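CsuC (PDB 6FJY) probably acts as the periplasmic chaperone of archaic Csu pili, holding the tip adhesin CsuE in a pre-assembly complex by donor-strand complementation. Local coordinates at residues L163-N168 against A173-L178; G83-Y88 against V197-T202; L72-S77 against I118-Y123; I8-E13 against T19-Q24; A1-W6 against M114-P119. All blocks are in the same frame, centred on the assembly; numbering follows the deposited sequence.

Interaction 1 of 5, residues L163-N168 against A173-L178; sequences LYLKNN and ARLSAL
Ala173 opens the second segment beside the amide of Asn167: Asn167 ND2 lies 3.8 Å from Ala173 N, a van der Waals neighbour and no more. The amide is held by the chain around it. Its OD1 accepts from the backbone N of Gly169 and Val148, and its ND2 donates to the carbonyls of Lys171 and Val197, so four bonds satisfy this buried group and fix its rotation. Two residues on, Leu175 meets Leu165 tip to tip, CD1 of Leu175 standing 3.8 Å from CD2 of Leu165. The segment then leaves its strand and reaches Leu178, whose CD2 comes within 4.1 Å of Leu163 CD2. A trans chi1 of 174° carries Leu163 out to that meeting, while Leu178 CD2 also approaches Leu165 CD2 more loosely, at 4.5 Å. The geometry is that of facing layers: CA atoms are 7.8 Å apart between Asn167 and Ala173 and 11.4 Å between Leu163 and Leu178, and no hydrogen bond crosses. Strand 162-167 belongs to a five-stranded sheet and strand 173-175 pairs with 195-197, an arrangement consistent with the beta sandwich of the second Ig-like domain of PapD-type chaperones.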
# COMPACT_ATOMS: atom_id res chain seq x y z
N LEU A 163 -30.31 1.64 -6.47
CA LEU A 163 -30.10 1.12 -5.13
C LEU A 163 -29.41 2.19 -4.29
O LEU A 163 -28.38 2.73 -4.69
CB LEU A 163 -29.25 -0.15 -5.15
CG LEU A 163 -28.85 -0.69 -3.76
CD1 LEU A 163 -30.06 -1.06 -2.94
CD2 LEU A 163 -27.89 -1.87 -3.87
N TYR A 164 -29.97 2.46 -3.11
CA TYR A 164 -29.42 3.44 -2.18
C TYR A 164 -28.78 2.69 -1.02
O TYR A 164 -29.40 1.80 -0.44
CB TYR A 164 -30.52 4.38 -1.66
CG TYR A 164 -31.11 5.35 -2.67
CD1 TYR A 164 -31.93 4.90 -3.71
CD2 TYR A 164 -30.89 6.71 -2.57
CE1 TYR A 164 -32.48 5.79 -4.62
CE2 TYR A 164 -31.43 7.60 -3.47
CZ TYR A 164 -32.23 7.14 -4.49
OH TYR A 164 -32.77 8.04 -5.39
N LEU A 165 -27.54 3.07 -0.69
CA LEU A 165 -26.83 2.51 0.45
C LEU A 165 -26.46 3.64 1.40
O LEU A 165 -25.90 4.66 0.97
CB LEU A 165 -25.57 1.77 0.00
CG LEU A 165 -25.65 0.24 -0.13
CD1 LEU A 165 -27.03 -0.20 -0.50
CD2 LEU A 165 -24.63 -0.25 -1.16
N LYS A 166 -26.77 3.48 2.67
CA LYS A 166 -26.47 4.49 3.67
C LYS A 166 -25.51 3.90 4.70
O LYS A 166 -25.64 2.75 5.10
CB LYS A 166 -27.74 5.00 4.37
CG LYS A 166 -27.44 6.03 5.45
CD LYS A 166 -28.69 6.50 6.18
CE LYS A 166 -29.60 7.33 5.30
NZ LYS A 166 -30.88 7.60 6.02
N ASN A 167 -24.52 4.70 5.08
CA ASN A 167 -23.58 4.34 6.13
C ASN A 167 -23.80 5.28 7.31
O ASN A 167 -23.60 6.49 7.18
CB ASN A 167 -22.14 4.44 5.61
CG ASN A 167 -21.16 3.75 6.50
OD1 ASN A 167 -21.45 3.45 7.66
ND2 ASN A 167 -19.96 3.49 5.97
N ASN A 168 -24.20 4.72 8.44
CA ASN A 168 -24.37 5.46 9.69
C ASN A 168 -23.18 5.33 10.62
O ASN A 168 -23.22 5.87 11.73
CB ASN A 168 -25.65 5.02 10.38
CG ASN A 168 -26.86 5.23 9.51
OD1 ASN A 168 -27.10 6.34 9.02
ND2 ASN A 168 -27.62 4.17 9.28
N ALA A 173 -17.13 1.71 4.19
CA ALA A 173 -17.27 0.34 3.74
C ALA A 173 -16.81 0.27 2.28
O ALA A 173 -17.17 1.13 1.48
CB ALA A 173 -18.72 -0.14 3.85
N ARG A 174 -15.96 -0.72 1.97
CA ARG A 174 -15.58 -1.02 0.60
C ARG A 174 -16.25 -2.35 0.26
O ARG A 174 -15.79 -3.42 0.67
CB ARG A 174 -14.05 -1.06 0.42
CG ARG A 174 -13.62 -1.23 -1.05
CD ARG A 174 -12.10 -1.11 -1.30
NE ARG A 174 -11.30 -1.51 -0.15
CZ ARG A 174 -10.50 -0.69 0.53
NH1 ARG A 174 -10.37 0.58 0.18
NH2 ARG A 174 -9.83 -1.15 1.58
N LEU A 175 -17.35 -2.27 -0.48
CA LEU A 175 -18.18 -3.43 -0.79
C LEU A 175 -17.81 -3.98 -2.15
O LEU A 175 -17.56 -3.23 -3.10
CB LEU A 175 -19.65 -3.05 -0.77
CG LEU A 175 -20.21 -2.47 0.53
CD1 LEU A 175 -21.67 -2.13 0.33
CD2 LEU A 175 -20.01 -3.43 1.70
N SER A 176 -17.77 -5.31 -2.25
CA SER A 176 -17.37 -6.00 -3.47
C SER A 176 -18.54 -6.76 -4.08
O SER A 176 -18.98 -6.42 -5.18
CB SER A 176 -16.17 -6.93 -3.21
OG SER A 176 -16.46 -7.87 -2.19
N ALA A 177 -19.05 -7.79 -3.41
CA ALA A 177 -20.13 -8.61 -3.96
C ALA A 177 -21.35 -8.48 -3.06
O ALA A 177 -21.24 -8.55 -1.84
CB ALA A 177 -19.71 -10.08 -4.07
N LEU A 178 -22.52 -8.30 -3.68
CA LEU A 178 -23.76 -8.05 -2.97
C LEU A 178 -24.71 -9.25 -3.15
O LEU A 178 -24.25 -10.41 -3.19
CB LEU A 178 -24.35 -6.72 -3.45
CG LEU A 178 -23.68 -5.40 -3.04
CD1 LEU A 178 -22.44 -5.10 -3.87
CD2 LEU A 178 -24.67 -4.26 -3.19

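Interaction 2 of 5, residues G83-Y88 against V197-T202; sequences GKEQSY and VLSNST
Ser87 and Leu198 make the tightest approach, with Ser87 OG 3.3 Å from Leu198 CD2, the leucine methyl lying against the hydroxymethyl group. Beside them Ser199 faces Glu85, with Glu85 O 3.7 Å from Ser199 OG; between the side chains, Glu85 OE1 comes to 4.1 Å from Ser199 CB. The polar link is made by water. Water 1 donates to Glu85 OE1 at 2.7 Å. It also hydrogen-bonds Ser87 OG and accepts from Ser199 N at 3.2 Å. Water 2 accepts from Glu85 N and, weakly, from Ser199 OG. Glu85 reaches the first water through a fully extended side chain (chi1 178°). In the next shell, Tyr123 OH donates to its OE2 and the backbone N of Phe172 to its OE1. On the other side, Ser201 OG donates to Ser199 O (2.8 Å), and Asn200 and Ser201, both opposite Asn167, form a G1 beta bulge. No direct hydrogen bond joins the segments; the polar part rests on hydration and a buried carboxylate whose donors, Tyr123 OH, Phe172 N and water 1, probably stabilise its negative charge.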
# COMPACT_ATOMS: atom_id res chain seq x y z
N GLY A 83 -12.71 11.86 16.54
CA GLY A 83 -13.62 10.78 16.18
C GLY A 83 -14.08 10.75 14.74
O GLY A 83 -15.14 10.18 14.47
N LYS A 84 -13.33 11.33 13.81
CA LYS A 84 -13.79 11.44 12.43
C LYS A 84 -12.77 10.86 11.46
O LYS A 84 -11.55 11.09 11.58
CB LYS A 84 -14.09 12.90 12.06
CG LYS A 84 -15.58 13.26 12.14
CD LYS A 84 -16.16 13.02 13.53
CE LYS A 84 -17.68 13.01 13.56
NZ LYS A 84 -18.24 12.77 14.95
N GLU A 85 -13.29 10.13 10.48
CA GLU A 85 -12.51 9.61 9.36
C GLU A 85 -12.73 10.51 8.15
O GLU A 85 -13.82 10.52 7.56
CB GLU A 85 -12.94 8.17 9.05
CG GLU A 85 -12.22 7.57 7.85
CD GLU A 85 -12.73 6.21 7.51
OE1 GLU A 85 -13.87 6.13 6.99
OE2 GLU A 85 -12.01 5.21 7.77
N GLN A 86 -11.69 11.25 7.77
CA GLN A 86 -11.73 12.12 6.59
C GLN A 86 -11.24 11.36 5.37
O GLN A 86 -10.21 10.67 5.42
CB GLN A 86 -10.87 13.37 6.78
CG GLN A 86 -11.23 14.22 7.97
CD GLN A 86 -12.55 14.95 7.82
OE1 GLN A 86 -13.15 14.97 6.75
NE2 GLN A 86 -13.00 15.56 8.91
N SER A 87 -11.97 11.49 4.27
CA SER A 87 -11.72 10.76 3.04
C SER A 87 -11.11 11.69 2.01
O SER A 87 -11.49 12.86 1.91
CB SER A 87 -13.02 10.16 2.51
OG SER A 87 -13.65 9.40 3.53
N TYR A 88 -10.16 11.17 1.24
CA TYR A 88 -9.48 11.94 0.21
C TYR A 88 -9.17 11.00 -0.95
O TYR A 88 -9.19 9.78 -0.80
CB TYR A 88 -8.17 12.54 0.73
CG TYR A 88 -8.29 13.40 1.95
CD1 TYR A 88 -8.26 12.82 3.22
CD2 TYR A 88 -8.39 14.78 1.86
CE1 TYR A 88 -8.35 13.58 4.36
CE2 TYR A 88 -8.47 15.56 3.00
CZ TYR A 88 -8.46 14.95 4.25
OH TYR A 88 -8.55 15.71 5.38
N VAL A 197 -19.01 3.14 0.26
CA VAL A 197 -20.00 3.90 1.03
C VAL A 197 -19.25 4.58 2.15
O VAL A 197 -18.89 3.96 3.16
CB VAL A 197 -21.13 3.01 1.56
CG1 VAL A 197 -22.24 3.87 2.13
CG2 VAL A 197 -21.66 2.13 0.44
N LEU A 198 -19.00 5.87 1.99
CA LEU A 198 -18.22 6.62 2.96
C LEU A 198 -18.99 6.77 4.27
O LEU A 198 -20.22 6.66 4.32
CB LEU A 198 -17.85 7.99 2.40
CG LEU A 198 -16.86 8.01 1.23
CD1 LEU A 198 -16.65 9.43 0.75
CD2 LEU A 198 -15.50 7.38 1.61
N SER A 199 -18.24 7.03 5.34
CA SER A 199 -18.81 7.23 6.66
C SER A 199 -19.82 8.37 6.67
O SER A 199 -19.60 9.43 6.08
CB SER A 199 -17.70 7.55 7.66
OG SER A 199 -17.13 8.80 7.33
N ASN A 200 -20.94 8.15 7.36
CA ASN A 200 -21.98 9.17 7.52
C ASN A 200 -22.40 9.73 6.16
O ASN A 200 -22.50 10.94 5.96
CB ASN A 200 -21.51 10.29 8.46
CG ASN A 200 -20.95 9.75 9.77
OD1 ASN A 200 -21.69 9.34 10.66
ND2 ASN A 200 -19.63 9.79 9.89
N SER A 201 -22.63 8.82 5.22
CA SER A 201 -22.94 9.20 3.85
C SER A 201 -23.95 8.23 3.26
O SER A 201 -24.16 7.13 3.79
CB SER A 201 -21.68 9.23 2.97
OG SER A 201 -20.67 10.05 3.54
N THR A 202 -24.56 8.64 2.16
CA THR A 202 -25.46 7.80 1.38
C THR A 202 -25.09 7.94 -0.09
O THR A 202 -24.80 9.05 -0.55
CB THR A 202 -26.94 8.19 1.59
OG1 THR A 202 -27.31 8.05 2.97
CG2 THR A 202 -27.87 7.33 0.72
O HOH W 1 -15.13 7.87 5.42
O HOH W 2 -16.01 9.64 10.46

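Interaction 3 of 5, residues L72-S77 against I118-Y123; sequences LRLTKS and IPLFAY
Lys76 points its NZ at the peptide group of Tyr123 and stands 4.1 Å from Tyr123 O, too long for a hydrogen bond. The phenol of Tyr123 starts away from strand 69-76, and the Phe121 ring stacks on Phe172, so both rings serve the other face of strand 109-123. This is the inside of the N-terminal Ig-like sandwich of a PapD-type chaperone, where the face bearing Leu120 and Ala122 turns to strand 69-76. CA separations of 9.7 Å for Leu74 and Leu120 and 8.5 Å for Lys76 and Ala122 fit packed layers and not a hydrogen-bonded pair. The lysine chain bends at chi3 (-59°), and its NZ makes a weak hydrogen bond to Glu16 O. Leu74 and Leu120 reach toward each other tip to tip. With chi1 at 175°, Leu120 swings its CG away from the backbone N, and both its methyls face one methyl of Leu74: Leu74 CD1 lies 3.9 Å from Leu120 CD2 and 4.0 Å from Leu120 CD1.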
# COMPACT_ATOMS: atom_id res chain seq x y z
N LEU A 72 6.81 10.22 -1.53
CA LEU A 72 5.72 11.18 -1.59
C LEU A 72 5.20 11.34 -0.17
O LEU A 72 4.61 10.41 0.40
CB LEU A 72 4.63 10.70 -2.55
CG LEU A 72 3.26 11.39 -2.49
CD1 LEU A 72 3.34 12.90 -2.71
CD2 LEU A 72 2.34 10.75 -3.52
N ARG A 73 5.48 12.49 0.42
CA ARG A 73 5.07 12.82 1.77
C ARG A 73 3.66 13.41 1.74
O ARG A 73 3.40 14.35 0.98
CB ARG A 73 6.06 13.82 2.36
CG ARG A 73 6.24 13.79 3.83
CD ARG A 73 7.26 14.84 4.24
NE ARG A 73 8.62 14.32 4.22
CZ ARG A 73 9.15 13.57 5.19
NH1 ARG A 73 8.42 13.24 6.25
NH2 ARG A 73 10.40 13.15 5.08
N LEU A 74 2.76 12.83 2.52
CA LEU A 74 1.41 13.35 2.69
C LEU A 74 1.27 13.85 4.12
O LEU A 74 1.21 13.04 5.06
CB LEU A 74 0.36 12.30 2.38
CG LEU A 74 0.51 11.62 1.02
CD1 LEU A 74 -0.53 10.56 0.85
CD2 LEU A 74 0.38 12.68 -0.06
N THR A 75 1.23 15.17 4.29
CA THR A 75 1.31 15.81 5.60
C THR A 75 0.02 16.57 5.90
O THR A 75 -0.46 17.33 5.05
CB THR A 75 2.51 16.76 5.67
OG1 THR A 75 3.70 16.04 5.33
CG2 THR A 75 2.67 17.32 7.07
N LYS A 76 -0.51 16.39 7.11
CA LYS A 76 -1.68 17.13 7.58
C LYS A 76 -1.29 18.57 7.90
O LYS A 76 -0.36 18.81 8.68
CB LYS A 76 -2.30 16.49 8.81
CG LYS A 76 -2.75 15.08 8.60
CD LYS A 76 -3.50 14.53 9.80
CE LYS A 76 -2.69 14.52 11.06
NZ LYS A 76 -3.39 13.64 12.04
N SER A 77 -1.97 19.53 7.28
CA SER A 77 -1.71 20.93 7.57
C SER A 77 -2.35 21.37 8.88
O SER A 77 -1.86 22.30 9.53
CB SER A 77 -2.25 21.81 6.45
OG SER A 77 -3.67 21.77 6.49
N ILE A 118 -6.18 6.89 -5.93
CA ILE A 118 -5.80 6.10 -4.77
C ILE A 118 -6.60 6.60 -3.56
O ILE A 118 -6.59 7.80 -3.28
CB ILE A 118 -4.29 6.16 -4.50
CG1 ILE A 118 -3.55 5.28 -5.53
CG2 ILE A 118 -3.98 5.77 -3.08
CD1 ILE A 118 -2.04 5.46 -5.49
N PRO A 119 -7.28 5.72 -2.83
CA PRO A 119 -8.04 6.18 -1.66
C PRO A 119 -7.12 6.49 -0.50
O PRO A 119 -6.20 5.72 -0.18
CB PRO A 119 -8.94 4.99 -1.35
CG PRO A 119 -8.10 3.79 -1.76
CD PRO A 119 -7.35 4.25 -2.99
N LEU A 120 -7.39 7.60 0.17
CA LEU A 120 -6.58 8.07 1.27
C LEU A 120 -7.48 8.46 2.43
O LEU A 120 -8.47 9.17 2.24
CB LEU A 120 -5.74 9.26 0.83
CG LEU A 120 -4.93 9.91 1.93
CD1 LEU A 120 -3.82 8.96 2.47
CD2 LEU A 120 -4.36 11.20 1.42
N PHE A 121 -7.18 7.96 3.63
CA PHE A 121 -7.98 8.26 4.81
C PHE A 121 -7.12 8.80 5.94
O PHE A 121 -6.08 8.24 6.26
CB PHE A 121 -8.73 7.03 5.30
CG PHE A 121 -9.68 6.48 4.30
CD1 PHE A 121 -10.92 7.06 4.12
CD2 PHE A 121 -9.35 5.36 3.55
CE1 PHE A 121 -11.82 6.56 3.19
CE2 PHE A 121 -10.24 4.86 2.61
CZ PHE A 121 -11.48 5.45 2.44
N ALA A 122 -7.60 9.87 6.57
CA ALA A 122 -6.95 10.45 7.73
C ALA A 122 -7.92 10.50 8.91
O ALA A 122 -9.13 10.65 8.75
CB ALA A 122 -6.40 11.85 7.40
N TYR A 123 -7.36 10.36 10.11
CA TYR A 123 -8.15 10.09 11.31
C TYR A 123 -7.93 11.16 12.36
O TYR A 123 -6.80 11.54 12.65
CB TYR A 123 -7.82 8.70 11.87
CG TYR A 123 -8.25 7.62 10.92
CD1 TYR A 123 -9.56 7.15 10.95
CD2 TYR A 123 -7.38 7.12 9.95
CE1 TYR A 123 -9.98 6.18 10.05
CE2 TYR A 123 -7.80 6.14 9.04
CZ TYR A 123 -9.09 5.69 9.09
OH TYR A 123 -9.53 4.74 8.21

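Interaction 4 of 5, residues I8-E13 against T19-Q24; sequences IYPKIE and TAVWLQ
Pro10 CB packs on Val21 CG2 at 4.1 Å, the apolar pair of this contact. A second van der Waals meeting joins Ile12 and Thr19 at a slant, with Ile12 CG1 3.7 Å from Thr19 CG2. The torsion of the threonine (chi1 -169°) sets that methyl between the backbone N and the carbonyl carbon, where it meets the isoleucine. Polar surroundings centre on Thr19. Lys11 O approaches the branch point of that side chain, 3.5 Å from Thr19 CB, without a hydrogen bond being formed. Thr19 OG1 bonds instead to water 3 at 2.8 Å. That water also accepts a weak bond from Lys11 N at 3.4 Å, so the solvent molecule spans the gap which no direct hydrogen bond closes. The backbones run nearly antiparallel, 162° between the directions of residues 10 to 12 and 19 to 21, yet their hydrogen bonds go outward: Ile12 bonds Phe121 and Tyr123, whereas Thr19 and Val21 bond Leu74 and Leu72. Strand 3-6 pairs with 18-25, and after the intervening loop strand 11-12 pairs with 109-123 instead. Such a first strand that switches from one sheet to the other is characteristic of the N-terminal Ig-like domain of PapD-type chaperones.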
# COMPACT_ATOMS: atom_id res chain seq x y z
N ILE A 8 -1.16 1.60 -2.14
CA ILE A 8 -2.37 2.09 -2.81
C ILE A 8 -3.57 2.22 -1.87
O ILE A 8 -4.63 2.69 -2.31
CB ILE A 8 -2.70 1.17 -4.01
CG1 ILE A 8 -2.73 -0.28 -3.57
CG2 ILE A 8 -1.66 1.34 -5.14
CD1 ILE A 8 -2.96 -1.23 -4.72
N TYR A 9 -3.43 1.84 -0.59
CA TYR A 9 -4.43 2.11 0.44
C TYR A 9 -3.77 2.82 1.61
O TYR A 9 -3.72 2.28 2.72
CB TYR A 9 -5.12 0.83 0.91
CG TYR A 9 -5.87 0.08 -0.18
CD1 TYR A 9 -6.94 0.66 -0.83
CD2 TYR A 9 -5.49 -1.19 -0.55
CE1 TYR A 9 -7.64 -0.02 -1.82
CE2 TYR A 9 -6.17 -1.88 -1.54
CZ TYR A 9 -7.24 -1.29 -2.17
OH TYR A 9 -7.91 -1.98 -3.15
N PRO A 10 -3.25 4.03 1.40
CA PRO A 10 -2.58 4.74 2.49
C PRO A 10 -3.57 5.37 3.47
O PRO A 10 -4.75 5.57 3.17
CB PRO A 10 -1.77 5.80 1.75
CG PRO A 10 -2.63 6.13 0.57
CD PRO A 10 -3.27 4.82 0.17
N LYS A 11 -3.05 5.66 4.66
CA LYS A 11 -3.82 6.31 5.71
C LYS A 11 -2.86 7.00 6.67
O LYS A 11 -1.69 6.65 6.77
CB LYS A 11 -4.74 5.34 6.48
CG LYS A 11 -4.34 3.87 6.50
CD LYS A 11 -3.09 3.57 7.30
CE LYS A 11 -2.69 2.10 7.09
NZ LYS A 11 -1.44 1.69 7.81
N ILE A 12 -3.39 8.02 7.35
CA ILE A 12 -2.68 8.82 8.34
C ILE A 12 -3.42 8.66 9.66
O ILE A 12 -4.56 9.12 9.80
CB ILE A 12 -2.61 10.29 7.93
CG1 ILE A 12 -2.25 10.41 6.44
CG2 ILE A 12 -1.60 11.05 8.80
CD1 ILE A 12 -2.11 11.83 5.94
N GLU A 13 -2.78 8.00 10.63
CA GLU A 13 -3.45 7.75 11.90
C GLU A 13 -3.54 9.04 12.72
O GLU A 13 -2.95 10.08 12.39
CB GLU A 13 -2.72 6.65 12.68
CG GLU A 13 -2.56 5.33 11.92
CD GLU A 13 -3.84 4.56 11.76
OE1 GLU A 13 -4.86 4.95 12.37
OE2 GLU A 13 -3.83 3.55 11.03
N THR A 19 2.13 10.53 6.40
CA THR A 19 2.49 9.21 5.92
C THR A 19 3.21 9.35 4.58
O THR A 19 3.24 10.43 3.98
CB THR A 19 1.28 8.30 5.75
OG1 THR A 19 1.72 6.95 5.52
CG2 THR A 19 0.43 8.75 4.59
N ALA A 20 3.78 8.25 4.12
CA ALA A 20 4.61 8.23 2.92
C ALA A 20 4.06 7.25 1.89
O ALA A 20 3.54 6.19 2.24
CB ALA A 20 6.07 7.87 3.26
N VAL A 21 4.19 7.63 0.63
CA VAL A 21 3.92 6.75 -0.51
C VAL A 21 5.17 6.75 -1.37
O VAL A 21 5.79 7.80 -1.58
CB VAL A 21 2.69 7.20 -1.32
CG1 VAL A 21 2.58 6.38 -2.59
CG2 VAL A 21 1.41 7.05 -0.48
N TRP A 22 5.58 5.57 -1.82
CA TRP A 22 6.81 5.43 -2.58
C TRP A 22 6.52 5.44 -4.07
O TRP A 22 5.53 4.86 -4.53
CB TRP A 22 7.55 4.15 -2.18
CG TRP A 22 8.02 4.22 -0.77
CD1 TRP A 22 7.50 3.54 0.29
CD2 TRP A 22 9.09 5.02 -0.26
NE1 TRP A 22 8.18 3.87 1.43
CE2 TRP A 22 9.16 4.77 1.12
CE3 TRP A 22 9.99 5.91 -0.84
CZ2 TRP A 22 10.11 5.39 1.94
CZ3 TRP A 22 10.94 6.52 -0.02
CH2 TRP A 22 10.98 6.26 1.35
N LEU A 23 7.37 6.14 -4.81
CA LEU A 23 7.31 6.21 -6.26
C LEU A 23 8.64 5.67 -6.77
O LEU A 23 9.69 6.26 -6.51
CB LEU A 23 7.14 7.66 -6.71
CG LEU A 23 5.79 8.27 -6.34
CD1 LEU A 23 5.68 9.71 -6.84
CD2 LEU A 23 4.64 7.41 -6.84
N GLN A 24 8.58 4.55 -7.50
CA GLN A 24 9.78 3.87 -7.95
C GLN A 24 9.67 3.52 -9.44
O GLN A 24 8.69 2.92 -9.88
CB GLN A 24 10.02 2.61 -7.10
CG GLN A 24 11.38 1.95 -7.34
CD GLN A 24 11.71 0.97 -6.25
OE1 GLN A 24 10.91 0.76 -5.33
NE2 GLN A 24 12.89 0.38 -6.32
O HOH W 3 0.23 4.98 4.22

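Interaction 5 of 5, residues A1-W6 against M114-P119; sequences ATFLIW and MRYSIP
Ile5 CG2 makes a CH-pi contact over the face of the Tyr116 ring, 3.7 Å from its centroid and 10° off the ring normal, practically above the middle. The torsion of Ile5 explains this: at chi1 171° CG1 takes the trans place, CG2 is left between N and the carbonyl carbon and meets the ring, while CG1 carries CD1 in another direction. The two side chains slide past each other from facing strands, in opposite directions.

Plain apolar packing fills in around it. Ile5 CD1 and Ile118 CD1 meet tip to tip at 3.5 Å, a close methyl contact. Phe3 passes Tyr116 obliquely, with Tyr116 CE1 lying at the edge of the Phe3 ring, near its plane, and 4.1 Å from Phe3 CD2.

No hydrogen bond joins the segments. Their strands run almost parallel, 11° apart, with axes 10.3 Å from each other at closest approach, as expected of facing sheets in a sandwich. Strand 3-6 is hydrogen-bonded to strand 18-25, from which Leu23 packs on Phe3 and Ile5, and Val21 on Ile5. On the other side, strand 109-123 pairs with 85-95, and Met114 to Ser117 form a parallel beta ladder with a strand of the other protein chain, so the sheet continues across the interface.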
# COMPACT_ATOMS: atom_id res chain seq x y z
N ALA A 1 7.62 3.25 -19.72
CA ALA A 1 8.13 3.39 -18.36
C ALA A 1 7.31 2.56 -17.37
O ALA A 1 6.09 2.71 -17.28
CB ALA A 1 8.12 4.85 -17.94
N THR A 2 8.00 1.72 -16.60
CA THR A 2 7.35 0.85 -15.62
C THR A 2 7.34 1.57 -14.28
O THR A 2 8.38 1.73 -13.64
CB THR A 2 8.07 -0.49 -15.50
OG1 THR A 2 9.35 -0.29 -14.90
CG2 THR A 2 8.25 -1.13 -16.87
N PHE A 3 6.15 1.97 -13.84
CA PHE A 3 5.95 2.71 -12.61
C PHE A 3 5.41 1.80 -11.52
O PHE A 3 4.50 1.00 -11.74
CB PHE A 3 4.98 3.86 -12.85
CG PHE A 3 5.16 4.99 -11.92
CD1 PHE A 3 6.39 5.62 -11.82
CD2 PHE A 3 4.10 5.45 -11.15
CE1 PHE A 3 6.57 6.68 -10.96
CE2 PHE A 3 4.27 6.51 -10.29
CZ PHE A 3 5.51 7.13 -10.19
N LEU A 4 5.96 1.96 -10.32
CA LEU A 4 5.56 1.25 -9.12
C LEU A 4 5.21 2.28 -8.05
O LEU A 4 6.05 3.11 -7.69
CB LEU A 4 6.68 0.32 -8.67
CG LEU A 4 6.63 -0.44 -7.36
CD1 LEU A 4 7.30 -1.77 -7.55
CD2 LEU A 4 7.35 0.34 -6.30
N ILE A 5 3.97 2.25 -7.57
CA ILE A 5 3.50 3.19 -6.56
C ILE A 5 2.78 2.40 -5.46
O ILE A 5 1.84 1.65 -5.75
CB ILE A 5 2.59 4.28 -7.16
CG1 ILE A 5 1.94 5.10 -6.04
CG2 ILE A 5 1.55 3.69 -8.08
CD1 ILE A 5 1.18 6.28 -6.56
N TRP A 6 3.23 2.56 -4.22
CA TRP A 6 2.69 1.87 -3.06
C TRP A 6 2.96 2.72 -1.82
O TRP A 6 3.95 3.46 -1.79
CB TRP A 6 3.30 0.48 -2.85
CG TRP A 6 4.77 0.53 -2.57
CD1 TRP A 6 5.76 0.80 -3.46
CD2 TRP A 6 5.41 0.32 -1.30
NE1 TRP A 6 6.98 0.78 -2.83
CE2 TRP A 6 6.80 0.47 -1.50
CE3 TRP A 6 4.95 0.01 -0.02
CZ2 TRP A 6 7.73 0.31 -0.48
CZ3 TRP A 6 5.87 -0.14 1.01
CH2 TRP A 6 7.25 0.01 0.77
N MET A 114 -0.51 7.16 -17.62
CA MET A 114 -1.23 6.58 -16.49
C MET A 114 -1.77 7.65 -15.56
O MET A 114 -1.23 8.75 -15.45
CB MET A 114 -0.36 5.63 -15.67
CG MET A 114 0.20 4.45 -16.42
SD MET A 114 -1.03 3.58 -17.35
CE MET A 114 -0.41 4.07 -18.92
N ARG A 115 -2.85 7.29 -14.87
CA ARG A 115 -3.41 8.09 -13.79
C ARG A 115 -3.87 7.13 -12.70
O ARG A 115 -4.69 6.24 -12.95
CB ARG A 115 -4.56 8.95 -14.29
CG ARG A 115 -5.20 9.85 -13.22
CD ARG A 115 -6.17 10.80 -13.91
NE ARG A 115 -6.68 11.84 -13.02
CZ ARG A 115 -7.97 12.09 -12.83
NH1 ARG A 115 -8.89 11.38 -13.47
NH2 ARG A 115 -8.34 13.06 -12.01
N TYR A 116 -3.34 7.31 -11.50
CA TYR A 116 -3.70 6.49 -10.35
C TYR A 116 -4.63 7.28 -9.45
O TYR A 116 -4.27 8.37 -8.99
CB TYR A 116 -2.47 6.04 -9.56
CG TYR A 116 -1.61 5.03 -10.28
CD1 TYR A 116 -0.64 5.43 -11.19
CD2 TYR A 116 -1.75 3.67 -10.01
CE1 TYR A 116 0.15 4.49 -11.85
CE2 TYR A 116 -0.96 2.73 -10.67
CZ TYR A 116 -0.02 3.15 -11.58
OH TYR A 116 0.76 2.22 -12.22
N SER A 117 -5.83 6.75 -9.24
CA SER A 117 -6.77 7.27 -8.25
C SER A 117 -6.69 6.36 -7.04
O SER A 117 -7.06 5.18 -7.10
CB SER A 117 -8.18 7.36 -8.81
OG SER A 117 -9.06 7.93 -7.85
N ILE A 118 -6.18 6.89 -5.93
CA ILE A 118 -5.80 6.10 -4.77
C ILE A 118 -6.60 6.60 -3.56
O ILE A 118 -6.59 7.80 -3.28
CB ILE A 118 -4.29 6.16 -4.50
CG1 ILE A 118 -3.55 5.28 -5.53
CG2 ILE A 118 -3.98 5.77 -3.08
CD1 ILE A 118 -2.04 5.46 -5.49
N PRO A 119 -7.28 5.72 -2.83
CA PRO A 119 -8.04 6.18 -1.66
C PRO A 119 -7.12 6.49 -0.50
O PRO A 119 -6.20 5.72 -0.18
CB PRO A 119 -8.94 4.99 -1.35
CG PRO A 119 -8.10 3.79 -1.76
CD PRO A 119 -7.35 4.25 -2.99

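How the interactions relate
Interactions 3, 4 and 5 share one domain and form a continuous core: the centres of 3 and 4 are 7 Å apart and those of 4 and 5 are 12 Å apart, with strands 69-76, 18-25 and 3-6 side by side through backbone bonds such as Leu74 N to Thr19 O (2.8 Å). Interactions 3 and 5 both use strand 109-123, sharing Ile118 and Pro119. Interaction 2 joins this core to the second domain: the backbone bond Tyr88 N to Leu120 O (2.8 Å) links it to interaction 3, and Asn167 N to Ser201 O (2.8 Å) ties it to interaction 1. The centres of interactions 1 and 5 lie about 26 Å apart, on opposite sides of the chain's centre.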